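Long-range contacts in methylmalonyl-CoA carboxyltransferase 12S subunit (Propionibacterium freudenreichii, PDB 1ON3), which transfers the carboxyl group of methylmalonyl-CoA to the biotin of the 1.3S subunit, working as the hexameric core of the transcarboxylase complex: residues Thr314-Ala319 and Gly329-Gln334; Leu251-Pro256 and Phe320-Gly325; Asp280-Asp285 and Val405-Ala410; Leu342-Ser347 and Val377-Gly382. One frame throughout, in Å; residues are numbered along the deposited sequence.

Contact 1 of 4, residues Thr314-Ala319 and Gly329-Gln334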
loop_
_atom_site.group_PDB
_atom_site.type_symbol
_atom_site.label_atom_id
_atom_site.label_comp_id
_atom_site.label_asym_id
_atom_site.label_seq_id
_atom_site.Cartn_x
_atom_site.Cartn_y
_atom_site.Cartn_z
ATOM N N THR E 314 -28.321 -16.618 -29.381
ATOM C CA THR E 314 -27.522 -16.586 -30.596
ATOM C C THR E 314 -27.587 -15.274 -31.365
ATOM O O THR E 314 -26.992 -15.161 -32.433
ATOM C CB THR E 314 -27.901 -17.757 -31.525
ATOM O OG1 THR E 314 -29.297 -17.674 -31.853
ATOM C CG2 THR E 314 -27.619 -19.095 -30.833
ATOM N N ASN E 315 -28.327 -14.301 -30.830
ATOM C CA ASN E 315 -28.414 -12.975 -31.439
ATOM C C ASN E 315 -27.141 -12.203 -31.072
ATOM O O ASN E 315 -26.909 -11.095 -31.550
ATOM C CB ASN E 315 -29.664 -12.214 -30.945
ATOM C CG ASN E 315 -29.899 -12.345 -29.443
ATOM O OD1 ASN E 315 -29.811 -13.439 -28.878
ATOM N ND2 ASN E 315 -30.229 -11.231 -28.795
ATOM N N LEU E 316 -26.329 -12.805 -30.206
ATOM C CA LEU E 316 -25.059 -12.212 -29.789
ATOM C C LEU E 316 -24.000 -13.296 -29.663
ATOM O O LEU E 316 -24.226 -14.332 -29.047
ATOM C CB LEU E 316 -25.183 -11.482 -28.453
ATOM C CG LEU E 316 -23.829 -10.832 -28.110
ATOM C CD1 LEU E 316 -24.017 -9.366 -27.858
ATOM C CD2 LEU E 316 -23.166 -11.534 -26.934
ATOM N N VAL E 317 -22.837 -13.047 -30.245
ATOM C CA VAL E 317 -21.741 -14.008 -30.204
ATOM C C VAL E 317 -20.662 -13.587 -29.206
ATOM O O VAL E 317 -20.305 -12.418 -29.146
ATOM C CB VAL E 317 -21.072 -14.130 -31.604
ATOM C CG1 VAL E 317 -19.795 -14.936 -31.512
ATOM C CG2 VAL E 317 -22.035 -14.781 -32.597
ATOM N N THR E 318 -20.166 -14.542 -28.416
ATOM C CA THR E 318 -19.072 -14.288 -27.464
ATOM C C THR E 318 -18.107 -15.431 -27.753
ATOM O O THR E 318 -18.497 -16.606 -27.716
ATOM C CB THR E 318 -19.518 -14.363 -25.977
ATOM O OG1 THR E 318 -20.278 -15.564 -25.750
ATOM C CG2 THR E 318 -20.336 -13.126 -25.600
ATOM N N ALA E 319 -16.857 -15.098 -28.059
ATOM C CA ALA E 319 -15.885 -16.133 -28.380
ATOM C C ALA E 319 -14.452 -15.760 -28.034
ATOM O O ALA E 319 -14.065 -14.599 -28.100
ATOM C CB ALA E 319 -15.970 -16.470 -29.876
ATOM N N GLY E 329 -11.120 -11.654 -26.215
ATOM C CA GLY E 329 -12.509 -12.061 -26.118
ATOM C C GLY E 329 -13.281 -11.198 -27.107
ATOM O O GLY E 329 -13.188 -9.969 -27.070
ATOM N N ILE E 330 -14.050 -11.827 -27.988
ATOM C CA ILE E 330 -14.809 -11.089 -28.994
ATOM C C ILE E 330 -16.293 -11.104 -28.658
ATOM O O ILE E 330 -16.836 -12.152 -28.333
ATOM C CB ILE E 330 -14.597 -11.697 -30.405
ATOM C CG1 ILE E 330 -13.118 -11.559 -30.794
ATOM C CG2 ILE E 330 -15.505 -11.012 -31.426
ATOM C CD1 ILE E 330 -12.754 -12.179 -32.099
ATOM N N VAL E 331 -16.918 -9.927 -28.710
ATOM C CA VAL E 331 -18.349 -9.758 -28.425
ATOM C C VAL E 331 -18.889 -9.114 -29.701
ATOM O O VAL E 331 -18.491 -8.008 -30.064
ATOM C CB VAL E 331 -18.557 -8.817 -27.219
ATOM C CG1 VAL E 331 -20.047 -8.704 -26.877
ATOM C CG2 VAL E 331 -17.782 -9.358 -26.005
ATOM N N ALA E 332 -19.800 -9.808 -30.371
ATOM C CA ALA E 332 -20.314 -9.336 -31.642
ATOM C C ALA E 332 -21.810 -9.583 -31.838
ATOM O O ALA E 332 -22.322 -10.650 -31.498
ATOM C CB ALA E 332 -19.520 -10.021 -32.763
ATOM N N ASN E 333 -22.515 -8.600 -32.390
ATOM C CA ASN E 333 -23.942 -8.793 -32.636
ATOM C C ASN E 333 -24.114 -9.710 -33.845
ATOM O O ASN E 333 -23.279 -9.715 -34.754
ATOM C CB ASN E 333 -24.625 -7.452 -32.883
ATOM C CG ASN E 333 -24.249 -6.416 -31.844
ATOM O OD1 ASN E 333 -23.486 -5.483 -32.118
ATOM N ND2 ASN E 333 -24.781 -6.575 -30.639
ATOM N N GLN E 334 -25.204 -10.473 -33.862
ATOM C CA GLN E 334 -25.481 -11.421 -34.950
ATOM C C GLN E 334 -26.722 -10.976 -35.754
ATOM O O GLN E 334 -27.840 -11.373 -35.442
ATOM C CB GLN E 334 -25.709 -12.816 -34.343
ATOM C CG GLN E 334 -25.932 -13.944 -35.354
ATOM C CD GLN E 334 -24.742 -14.147 -36.266
ATOM O OE1 GLN E 334 -24.487 -13.340 -37.161
ATOM N NE2 GLN E 334 -23.995 -15.227 -36.036
HETATM O O HOH W 1 -25.135 -17.084 -33.606
HETATM O O HOH W 2 -26.946 -8.471 -30.558
#
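Two carboxamides on the Gly329-Gln334 side meet Leu316 and Val317 of the partner strand. The Asn333 amide has Leu316 CD1 at 4.0 Å from its ND2, tilted out of the amide plane; OD1 takes the backbone N-H of Asp369, while ND2 donates to a water (2.9 Å) that in turn reaches Asn315 O. The Gln334 amide lies beyond the other face of the sheet, NE2 against Val317 CG2. Its OE1 accepts from Val292 N, and NE2 serves Asp291 OD1 as well as a second water bonded to Thr314 O, which fixes the amide's rotation. With chi1 at -177°, Gln334 CG is turned away from its own N and passes 3.3 Å from Thr314 O before the chain bends.

These groups decorate a beta hairpin, strands 316-323 and 326-333 of the mixed sheet in the C-terminal half of the subunit. Val317 with Ala332 and Ala319 with Ile330 are the hydrogen-bonded pairs; Val317 N to Ala332 O, at 2.8 Å, is nearly straight (174°). Leu316-Asn333 and Thr318-Val331 are non-hydrogen-bonded pairs. Leu316, Thr318, Val331 and Asn333 share one face, where helix 344-359 packs on Leu316 and Thr318, and Leu316 CD1 meets Val331 CG1 at 4.1 Å. Val317 and Ile330 face helix 293-299 instead. Past the paired strands, Gln334 N reaches Asn315 O at 2.9 Å, 52° above the carbonyl plane.

Contact 2 of 4, residues Leu251-Pro256 and Phe320-Gly325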
loop_
_atom_site.group_PDB
_atom_site.type_symbol
_atom_site.label_atom_id
_atom_site.label_comp_id
_atom_site.label_asym_id
_atom_site.label_seq_id
_atom_site.Cartn_x
_atom_site.Cartn_y
_atom_site.Cartn_z
ATOM N N LEU E 251 -10.227 -24.457 -23.955
ATOM C CA LEU E 251 -10.626 -23.305 -23.150
ATOM C C LEU E 251 -9.470 -22.843 -22.262
ATOM O O LEU E 251 -9.146 -21.653 -22.198
ATOM C CB LEU E 251 -11.839 -23.675 -22.275
ATOM C CG LEU E 251 -12.222 -22.704 -21.150
ATOM C CD1 LEU E 251 -12.684 -21.361 -21.754
ATOM C CD2 LEU E 251 -13.346 -23.324 -20.302
ATOM N N LEU E 252 -8.840 -23.776 -21.561
ATOM C CA LEU E 252 -7.728 -23.403 -20.693
ATOM C C LEU E 252 -6.594 -22.709 -21.449
ATOM O O LEU E 252 -5.955 -21.804 -20.905
ATOM C CB LEU E 252 -7.176 -24.631 -19.965
ATOM C CG LEU E 252 -6.063 -24.394 -18.937
ATOM C CD1 LEU E 252 -6.549 -23.517 -17.792
ATOM C CD2 LEU E 252 -5.605 -25.748 -18.399
ATOM N N SER E 253 -6.359 -23.111 -22.698
ATOM C CA SER E 253 -5.274 -22.530 -23.494
ATOM C C SER E 253 -5.381 -21.021 -23.704
ATOM O O SER E 253 -4.373 -20.374 -23.978
ATOM C CB SER E 253 -5.161 -23.234 -24.861
ATOM O OG SER E 253 -6.194 -22.856 -25.763
ATOM N N PHE E 254 -6.587 -20.457 -23.578
ATOM C CA PHE E 254 -6.775 -19.012 -23.745
ATOM C C PHE E 254 -6.594 -18.260 -22.432
ATOM O O PHE E 254 -6.527 -17.023 -22.413
ATOM C CB PHE E 254 -8.194 -18.682 -24.253
ATOM C CG PHE E 254 -8.460 -19.103 -25.673
ATOM C CD1 PHE E 254 -9.109 -20.308 -25.947
ATOM C CD2 PHE E 254 -8.052 -18.298 -26.735
ATOM C CE1 PHE E 254 -9.345 -20.712 -27.262
ATOM C CE2 PHE E 254 -8.280 -18.679 -28.047
ATOM C CZ PHE E 254 -8.934 -19.903 -28.317
ATOM N N LEU E 255 -6.500 -19.001 -21.334
ATOM C CA LEU E 255 -6.424 -18.380 -20.018
ATOM C C LEU E 255 -5.088 -18.346 -19.301
ATOM O O LEU E 255 -4.254 -19.236 -19.447
ATOM C CB LEU E 255 -7.439 -19.053 -19.070
ATOM C CG LEU E 255 -8.814 -19.384 -19.670
ATOM C CD1 LEU E 255 -9.682 -20.149 -18.647
ATOM C CD2 LEU E 255 -9.497 -18.089 -20.091
ATOM N N PRO E 256 -4.881 -17.304 -18.499
ATOM C CA PRO E 256 -3.644 -17.168 -17.729
ATOM C C PRO E 256 -3.765 -18.131 -16.537
ATOM O O PRO E 256 -4.844 -18.689 -16.291
ATOM C CB PRO E 256 -3.689 -15.719 -17.278
ATOM C CG PRO E 256 -5.186 -15.494 -17.078
ATOM C CD PRO E 256 -5.760 -16.133 -18.307
ATOM N N PHE E 320 -13.667 -16.761 -27.665
ATOM C CA PHE E 320 -12.260 -16.534 -27.383
ATOM C C PHE E 320 -11.514 -16.750 -28.703
ATOM O O PHE E 320 -11.858 -17.641 -29.488
ATOM C CB PHE E 320 -11.731 -17.540 -26.358
ATOM C CG PHE E 320 -12.124 -17.238 -24.944
ATOM C CD1 PHE E 320 -12.860 -18.156 -24.201
ATOM C CD2 PHE E 320 -11.726 -16.053 -24.335
ATOM C CE1 PHE E 320 -13.188 -17.894 -22.858
ATOM C CE2 PHE E 320 -12.047 -15.782 -23.006
ATOM C CZ PHE E 320 -12.776 -16.700 -22.264
ATOM N N ALA E 321 -10.490 -15.942 -28.942
ATOM C CA ALA E 321 -9.696 -16.080 -30.147
ATOM C C ALA E 321 -8.348 -15.475 -29.866
ATOM O O ALA E 321 -8.047 -15.098 -28.730
ATOM C CB ALA E 321 -10.355 -15.353 -31.300
ATOM N N ARG E 322 -7.532 -15.365 -30.905
ATOM C CA ARG E 322 -6.226 -14.772 -30.735
ATOM C C ARG E 322 -5.874 -13.843 -31.880
ATOM O O ARG E 322 -6.288 -14.051 -33.030
ATOM C CB ARG E 322 -5.158 -15.861 -30.614
ATOM C CG ARG E 322 -5.158 -16.585 -29.266
ATOM C CD ARG E 322 -4.091 -17.656 -29.222
ATOM N NE ARG E 322 -4.204 -18.471 -28.017
ATOM C CZ ARG E 322 -4.793 -19.659 -27.957
ATOM N NH1 ARG E 322 -5.338 -20.200 -29.039
ATOM N NH2 ARG E 322 -4.836 -20.307 -26.800
ATOM N N VAL E 323 -5.143 -12.788 -31.547
ATOM C CA VAL E 323 -4.668 -11.860 -32.559
ATOM C C VAL E 323 -3.175 -11.767 -32.291
ATOM O O VAL E 323 -2.758 -11.358 -31.211
ATOM C CB VAL E 323 -5.328 -10.467 -32.442
ATOM C CG1 VAL E 323 -4.730 -9.533 -33.504
ATOM C CG2 VAL E 323 -6.846 -10.589 -32.664
ATOM N N ASN E 324 -2.373 -12.173 -33.270
ATOM C CA ASN E 324 -0.920 -12.167 -33.117
ATOM C C ASN E 324 -0.534 -13.003 -31.893
ATOM O O ASN E 324 0.378 -12.651 -31.142
ATOM C CB ASN E 324 -0.399 -10.739 -32.960
ATOM C CG ASN E 324 -0.656 -9.873 -34.199
ATOM O OD1 ASN E 324 -0.744 -8.654 -34.092
ATOM N ND2 ASN E 324 -0.759 -10.500 -35.368
ATOM N N GLY E 325 -1.248 -14.110 -31.697
ATOM C CA GLY E 325 -0.972 -15.006 -30.579
ATOM C C GLY E 325 -1.536 -14.626 -29.224
ATOM O O GLY E 325 -1.487 -15.426 -28.288
HETATM O O HOH W 3 -5.950 -23.008 -28.570
#
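Phe320 meets Phe254 first through its CB, which sits over the centre of the Phe254 ring, 3.7 Å from the centroid, in a CH-pi contact. Beyond it, CG is still close to Phe254 CG; CD1 and CE1 reach Leu251 CD1, the latter at 3.7 Å; and CZ ends against Leu255 CD2. The two rings are close to parallel but slid so far apart that they barely overlap.

On the opposite face of Phe254 lies the guanidinium of Arg322, stacked at 4.0 Å between centres with planes 12° apart, a cation-pi contact. Helix 241-253 belongs to the N-terminal half of the subunit and strand 316-323 to the sheet of the C-terminal half, so the sandwiched ring probably helps to join the two crotonase-like halves. Arg322 NH2 reaches Ser253 OG at 3.1 Å within the guanidinium plane and makes a weak bond to Ser253 O; NH1 donates to a water that also bonds OG, and OG is bonded to Lys250 O besides. With a leucine in place of Arg322 the flat cation is gone, and Ser253 OG and O would probably be left without this donor and the Phe254 ring less firmly held on that side. Helix 344-359 covers the Phe320 ring through Phe353 and Phe356.

Contact 3 of 4, residues Asp280-Asp285 and Val405-Ala410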
loop_
_atom_site.group_PDB
_atom_site.type_symbol
_atom_site.label_atom_id
_atom_site.label_comp_id
_atom_site.label_asym_id
_atom_site.label_seq_id
_atom_site.Cartn_x
_atom_site.Cartn_y
_atom_site.Cartn_z
ATOM N N ASP E 280 -17.028 -7.549 -48.469
ATOM C CA ASP E 280 -18.273 -8.103 -48.994
ATOM C C ASP E 280 -19.153 -8.908 -48.056
ATOM O O ASP E 280 -20.263 -9.293 -48.425
ATOM C CB ASP E 280 -17.952 -8.943 -50.231
ATOM C CG ASP E 280 -17.057 -8.207 -51.210
ATOM O OD1 ASP E 280 -17.393 -7.059 -51.562
ATOM O OD2 ASP E 280 -16.020 -8.770 -51.620
ATOM N N ILE E 281 -18.681 -9.154 -46.843
ATOM C CA ILE E 281 -19.452 -9.949 -45.903
ATOM C C ILE E 281 -20.692 -9.237 -45.390
ATOM O O ILE E 281 -21.765 -9.834 -45.317
ATOM C CB ILE E 281 -18.583 -10.372 -44.706
ATOM C CG1 ILE E 281 -17.387 -11.185 -45.204
ATOM C CG2 ILE E 281 -19.415 -11.183 -43.728
ATOM C CD1 ILE E 281 -16.331 -11.466 -44.139
ATOM N N VAL E 282 -20.535 -7.963 -45.037
ATOM C CA VAL E 282 -21.626 -7.149 -44.526
ATOM C C VAL E 282 -22.322 -6.412 -45.673
ATOM O O VAL E 282 -21.751 -5.507 -46.279
ATOM C CB VAL E 282 -21.100 -6.105 -43.504
ATOM C CG1 VAL E 282 -22.263 -5.375 -42.847
ATOM C CG2 VAL E 282 -20.234 -6.791 -42.465
ATOM N N PRO E 283 -23.572 -6.785 -45.974
ATOM C CA PRO E 283 -24.365 -6.172 -47.050
ATOM C C PRO E 283 -24.568 -4.671 -46.833
ATOM O O PRO E 283 -24.680 -4.217 -45.692
ATOM C CB PRO E 283 -25.696 -6.920 -46.966
ATOM C CG PRO E 283 -25.326 -8.231 -46.370
ATOM C CD PRO E 283 -24.351 -7.829 -45.292
ATOM N N ILE E 284 -24.617 -3.900 -47.921
ATOM C CA ILE E 284 -24.849 -2.464 -47.797
ATOM C C ILE E 284 -26.341 -2.306 -47.516
ATOM O O ILE E 284 -26.775 -1.334 -46.901
ATOM C CB ILE E 284 -24.472 -1.693 -49.109
ATOM C CG1 ILE E 284 -22.971 -1.841 -49.403
ATOM C CG2 ILE E 284 -24.785 -0.219 -48.965
ATOM C CD1 ILE E 284 -22.059 -1.271 -48.335
ATOM N N ASP E 285 -27.122 -3.285 -47.966
ATOM C CA ASP E 285 -28.566 -3.270 -47.760
ATOM C C ASP E 285 -28.849 -3.634 -46.304
ATOM O O ASP E 285 -28.751 -4.800 -45.910
ATOM C CB ASP E 285 -29.243 -4.289 -48.684
ATOM C CG ASP E 285 -30.761 -4.302 -48.539
ATOM O OD1 ASP E 285 -31.306 -3.615 -47.646
ATOM O OD2 ASP E 285 -31.417 -5.018 -49.327
ATOM N N VAL E 405 -15.034 -2.111 -33.186
ATOM C CA VAL E 405 -15.149 -1.884 -34.619
ATOM C C VAL E 405 -16.633 -1.851 -34.962
ATOM O O VAL E 405 -17.364 -2.820 -34.717
ATOM C CB VAL E 405 -14.448 -3.013 -35.428
ATOM C CG1 VAL E 405 -14.577 -2.747 -36.928
ATOM C CG2 VAL E 405 -12.959 -3.080 -35.051
ATOM N N VAL E 406 -17.086 -0.728 -35.514
ATOM C CA VAL E 406 -18.491 -0.604 -35.886
ATOM C C VAL E 406 -18.667 -1.004 -37.347
ATOM O O VAL E 406 -18.211 -0.294 -38.244
ATOM C CB VAL E 406 -19.005 0.839 -35.680
ATOM C CG1 VAL E 406 -20.484 0.911 -36.044
ATOM C CG2 VAL E 406 -18.782 1.265 -34.236
ATOM N N LEU E 407 -19.337 -2.136 -37.568
ATOM C CA LEU E 407 -19.574 -2.675 -38.907
ATOM C C LEU E 407 -20.733 -2.004 -39.619
ATOM O O LEU E 407 -20.628 -1.658 -40.797
ATOM C CB LEU E 407 -19.869 -4.182 -38.842
ATOM C CG LEU E 407 -18.896 -5.076 -38.057
ATOM C CD1 LEU E 407 -19.351 -6.527 -38.167
ATOM C CD2 LEU E 407 -17.479 -4.932 -38.590
ATOM N N ARG E 408 -21.849 -1.830 -38.919
ATOM C CA ARG E 408 -23.002 -1.225 -39.566
ATOM C C ARG E 408 -23.888 -0.470 -38.578
ATOM O O ARG E 408 -23.502 0.598 -38.103
ATOM C CB ARG E 408 -23.782 -2.323 -40.309
ATOM C CG ARG E 408 -24.710 -1.823 -41.400
ATOM C CD ARG E 408 -25.078 -2.957 -42.377
ATOM N NE ARG E 408 -25.734 -4.092 -41.721
ATOM C CZ ARG E 408 -26.353 -5.075 -42.370
ATOM N NH1 ARG E 408 -26.398 -5.067 -43.702
ATOM N NH2 ARG E 408 -26.952 -6.053 -41.694
ATOM N N LYS E 409 -25.064 -1.009 -38.266
ATOM C CA LYS E 409 -25.973 -0.339 -37.339
ATOM C C LYS E 409 -25.357 -0.202 -35.943
ATOM O O LYS E 409 -24.711 -1.126 -35.444
ATOM C CB LYS E 409 -27.285 -1.117 -37.205
ATOM C CG LYS E 409 -28.128 -1.223 -38.462
ATOM C CD LYS E 409 -28.610 0.144 -38.932
ATOM C CE LYS E 409 -29.679 0.008 -40.024
ATOM N NZ LYS E 409 -29.227 -0.842 -41.164
ATOM N N ALA E 410 -25.575 0.948 -35.312
ATOM C CA ALA E 410 -25.080 1.206 -33.954
ATOM C C ALA E 410 -26.030 2.261 -33.395
ATOM O O ALA E 410 -25.700 3.439 -33.304
ATOM C CB ALA E 410 -23.658 1.732 -34.009
#
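Arg408 reaches across to Val282 and Pro283 from the corner where the chain leaves the main sheet at the end of strand 402-407. In this crotonase-like half the chain turns there into strand 409-411, which pairs with strand 435-437 and leads directly to Gly412 and Gly413, residues lining a methylmalonyl-CoA pocket.

In the first shell, NH1 donates to Pro283 O at 2.8 Å. The bond is bent (135° at the hydrogen), and the donor stands 38° above the carbonyl plane instead of on a lone pair. Asp285 O lies 3.2 Å from the same NH1. Val282 runs alongside the arginine, pointing the other way: its CG1 covers one face of the guanidinium and touches CD at 3.7 Å. The other branch, CG2, is loosely set against Leu407 CD1 at 4.4 Å. The bend of the arginine at chi3 (59°) turns its head toward the carbonyls of Pro283 and Asp285 instead of letting the chain run straight on.

The next shell fixes that head. NH2 is bonded to Lys288 O, and NE forms a salt bridge with Asp369 OD2, so all three nitrogens have protein partners. The carboxylate of Asp285 points elsewhere, to Lys287 N and the amine of Lys288, 6.5 Å from NH1 at the nearest, and would act on the arginine mainly at a distance, if at all. Trp431 packs on both Val282 and Leu407, while Ile284 rests on Arg15 of a neighbouring subunit. Asp369 serves the corner twice, since OD1 accepts from Lys409 N while OD2 pairs with Arg408 NE.

Contact 4 of 4, residues Leu342-Ser347 and Val377-Gly382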
loop_
_atom_site.group_PDB
_atom_site.type_symbol
_atom_site.label_atom_id
_atom_site.label_comp_id
_atom_site.label_asym_id
_atom_site.label_seq_id
_atom_site.Cartn_x
_atom_site.Cartn_y
_atom_site.Cartn_z
ATOM N N LEU E 342 -30.312 -6.711 -29.214
ATOM C CA LEU E 342 -29.834 -7.193 -27.916
ATOM C C LEU E 342 -31.125 -7.437 -27.138
ATOM O O LEU E 342 -32.128 -6.760 -27.390
ATOM C CB LEU E 342 -28.984 -6.127 -27.200
ATOM C CG LEU E 342 -27.543 -5.992 -27.709
ATOM C CD1 LEU E 342 -26.870 -4.772 -27.066
ATOM C CD2 LEU E 342 -26.776 -7.259 -27.382
ATOM N N ASP E 343 -31.125 -8.422 -26.242
ATOM C CA ASP E 343 -32.303 -8.711 -25.430
ATOM C C ASP E 343 -31.834 -9.099 -24.024
ATOM O O ASP E 343 -30.643 -9.020 -23.724
ATOM C CB ASP E 343 -33.165 -9.826 -26.071
ATOM C CG ASP E 343 -32.494 -11.204 -26.078
ATOM O OD1 ASP E 343 -31.252 -11.303 -25.992
ATOM O OD2 ASP E 343 -33.231 -12.210 -26.199
ATOM N N ILE E 344 -32.763 -9.480 -23.161
ATOM C CA ILE E 344 -32.400 -9.868 -21.798
ATOM C C ILE E 344 -31.328 -10.960 -21.757
ATOM O O ILE E 344 -30.307 -10.818 -21.077
ATOM C CB ILE E 344 -33.652 -10.373 -21.024
ATOM C CG1 ILE E 344 -34.611 -9.209 -20.787
ATOM C CG2 ILE E 344 -33.241 -11.011 -19.700
ATOM C CD1 ILE E 344 -36.014 -9.629 -20.267
ATOM N N ASN E 345 -31.558 -12.054 -22.475
ATOM C CA ASN E 345 -30.605 -13.159 -22.463
ATOM C C ASN E 345 -29.231 -12.815 -23.033
ATOM O O ASN E 345 -28.216 -13.229 -22.471
ATOM C CB ASN E 345 -31.190 -14.382 -23.175
ATOM C CG ASN E 345 -32.376 -14.981 -22.420
ATOM O OD1 ASN E 345 -32.714 -14.535 -21.321
ATOM N ND2 ASN E 345 -33.005 -15.990 -23.005
ATOM N N ALA E 346 -29.190 -12.066 -24.135
ATOM C CA ALA E 346 -27.907 -11.686 -24.726
ATOM C C ALA E 346 -27.156 -10.727 -23.796
ATOM O O ALA E 346 -25.930 -10.753 -23.729
ATOM C CB ALA E 346 -28.121 -11.048 -26.093
ATOM N N SER E 347 -27.882 -9.881 -23.073
ATOM C CA SER E 347 -27.235 -8.946 -22.136
ATOM C C SER E 347 -26.465 -9.720 -21.057
ATOM O O SER E 347 -25.336 -9.346 -20.697
ATOM C CB SER E 347 -28.286 -8.045 -21.470
ATOM O OG SER E 347 -28.902 -7.196 -22.432
ATOM N N VAL E 377 -43.431 -6.705 -24.953
ATOM C CA VAL E 377 -43.920 -6.567 -23.596
ATOM C C VAL E 377 -43.092 -7.421 -22.631
ATOM O O VAL E 377 -42.624 -6.924 -21.606
ATOM C CB VAL E 377 -45.389 -6.992 -23.478
ATOM C CG1 VAL E 377 -45.825 -6.941 -22.006
ATOM C CG2 VAL E 377 -46.268 -6.074 -24.328
ATOM N N GLN E 378 -42.914 -8.697 -22.958
ATOM C CA GLN E 378 -42.155 -9.599 -22.093
ATOM C C GLN E 378 -40.706 -9.166 -21.858
ATOM O O GLN E 378 -40.116 -9.503 -20.833
ATOM C CB GLN E 378 -42.189 -11.033 -22.634
ATOM C CG GLN E 378 -43.544 -11.753 -22.468
ATOM C CD GLN E 378 -44.187 -11.537 -21.096
ATOM O OE1 GLN E 378 -43.526 -11.639 -20.059
ATOM N NE2 GLN E 378 -45.488 -11.246 -21.090
ATOM N N GLN E 379 -40.127 -8.428 -22.796
ATOM C CA GLN E 379 -38.760 -7.951 -22.613
ATOM C C GLN E 379 -38.773 -6.904 -21.497
ATOM O O GLN E 379 -37.873 -6.857 -20.650
ATOM C CB GLN E 379 -38.229 -7.346 -23.912
ATOM C CG GLN E 379 -37.711 -8.403 -24.918
ATOM C CD GLN E 379 -36.506 -9.173 -24.372
ATOM O OE1 GLN E 379 -35.515 -8.572 -23.968
ATOM N NE2 GLN E 379 -36.592 -10.494 -24.364
ATOM N N GLU E 380 -39.812 -6.078 -21.486
ATOM C CA GLU E 380 -39.953 -5.044 -20.461
ATOM C C GLU E 380 -40.289 -5.707 -19.134
ATOM O O GLU E 380 -39.672 -5.413 -18.106
ATOM C CB GLU E 380 -41.077 -4.063 -20.817
ATOM C CG GLU E 380 -40.912 -3.349 -22.140
ATOM C CD GLU E 380 -39.652 -2.498 -22.209
ATOM O OE1 GLU E 380 -39.288 -1.864 -21.185
ATOM O OE2 GLU E 380 -39.037 -2.457 -23.297
ATOM N N TYR E 381 -41.279 -6.595 -19.165
ATOM C CA TYR E 381 -41.716 -7.315 -17.977
ATOM C C TYR E 381 -40.640 -8.229 -17.418
ATOM O O TYR E 381 -40.674 -8.585 -16.234
ATOM C CB TYR E 381 -42.961 -8.149 -18.290
ATOM C CG TYR E 381 -44.247 -7.346 -18.323
ATOM C CD1 TYR E 381 -44.236 -5.959 -18.151
ATOM C CD2 TYR E 381 -45.476 -7.978 -18.493
ATOM C CE1 TYR E 381 -45.422 -5.220 -18.141
ATOM C CE2 TYR E 381 -46.672 -7.247 -18.489
ATOM C CZ TYR E 381 -46.635 -5.872 -18.311
ATOM O OH TYR E 381 -47.811 -5.149 -18.307
ATOM N N GLY E 382 -39.704 -8.621 -18.277
ATOM C CA GLY E 382 -38.631 -9.495 -17.845
ATOM C C GLY E 382 -37.459 -8.722 -17.264
ATOM O O GLY E 382 -36.472 -9.324 -16.832
HETATM O O HOH W 4 -34.354 -12.617 -23.778
#
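Hydrogen bonding joins Ile344 to Gln379 directly: the backbone N of Ile344, in the first turn of helix 344-359, donates to Gln379 OE1 at 3.0 Å, in the carbonyl plane and on a lone pair. Gln379 is bent at chi2 (-64°), which folds its amide toward this helix start. One water ties the rest together, giving a proton to Asp343 OD2 (2.7 Å) and accepting from Gln379 NE2 and Asn345 N. Asp343 is the N-cap, its OD1 taking Ala346 N at 2.9 Å, while Ile344 N, another N-H of the first turn, finds its acceptor in the Gln379 side chain. Were Gln379 an alanine, Ile344 N would probably lose its acceptor and the water one of its donors.

Packing is the second kind. Ile344 and Gln379 lie alongside each other, head to tail, with CG1 3.4 Å from OE1 and Ile344 CD1 pressed on Gly382 C at 3.5 Å.

Facing away, Glu380 accepts from Ile202 N and Thr203 N of a neighbouring subunit, residues that line a methylmalonic acid pocket. Helix 377-381 thus lies between that subunit and the start of helix 344-359, while helix 384-397 packs on Ile344 through Ile384 and His387, and Leu342 and Ala346 pack on Leu316 of strand 316-323.

Contacts 1, 2 and 3 all reach the mixed sheet of the C-terminal half, the first two through strand 316-323; contact 4 joins the start of helix 344-359, which packs on strand 316-323, to helix 377-381. Contacts 1 and 2 have centres 16 Å apart and touch where Ile330 CD1 packs on Ala321 CB. Contact 4, centred 17 Å from contact 1, follows it in the chain and meets it through Asn315 ND2 and Asp343 OD1, a probable hydrogen bond. Contact 3 encloses both 1 and 4 in its chain loop without touching either, whereas its segments alternate with those of contact 2. The set thus runs from the joint between the two halves, across the sheet, to a CoA pocket and a subunit interface.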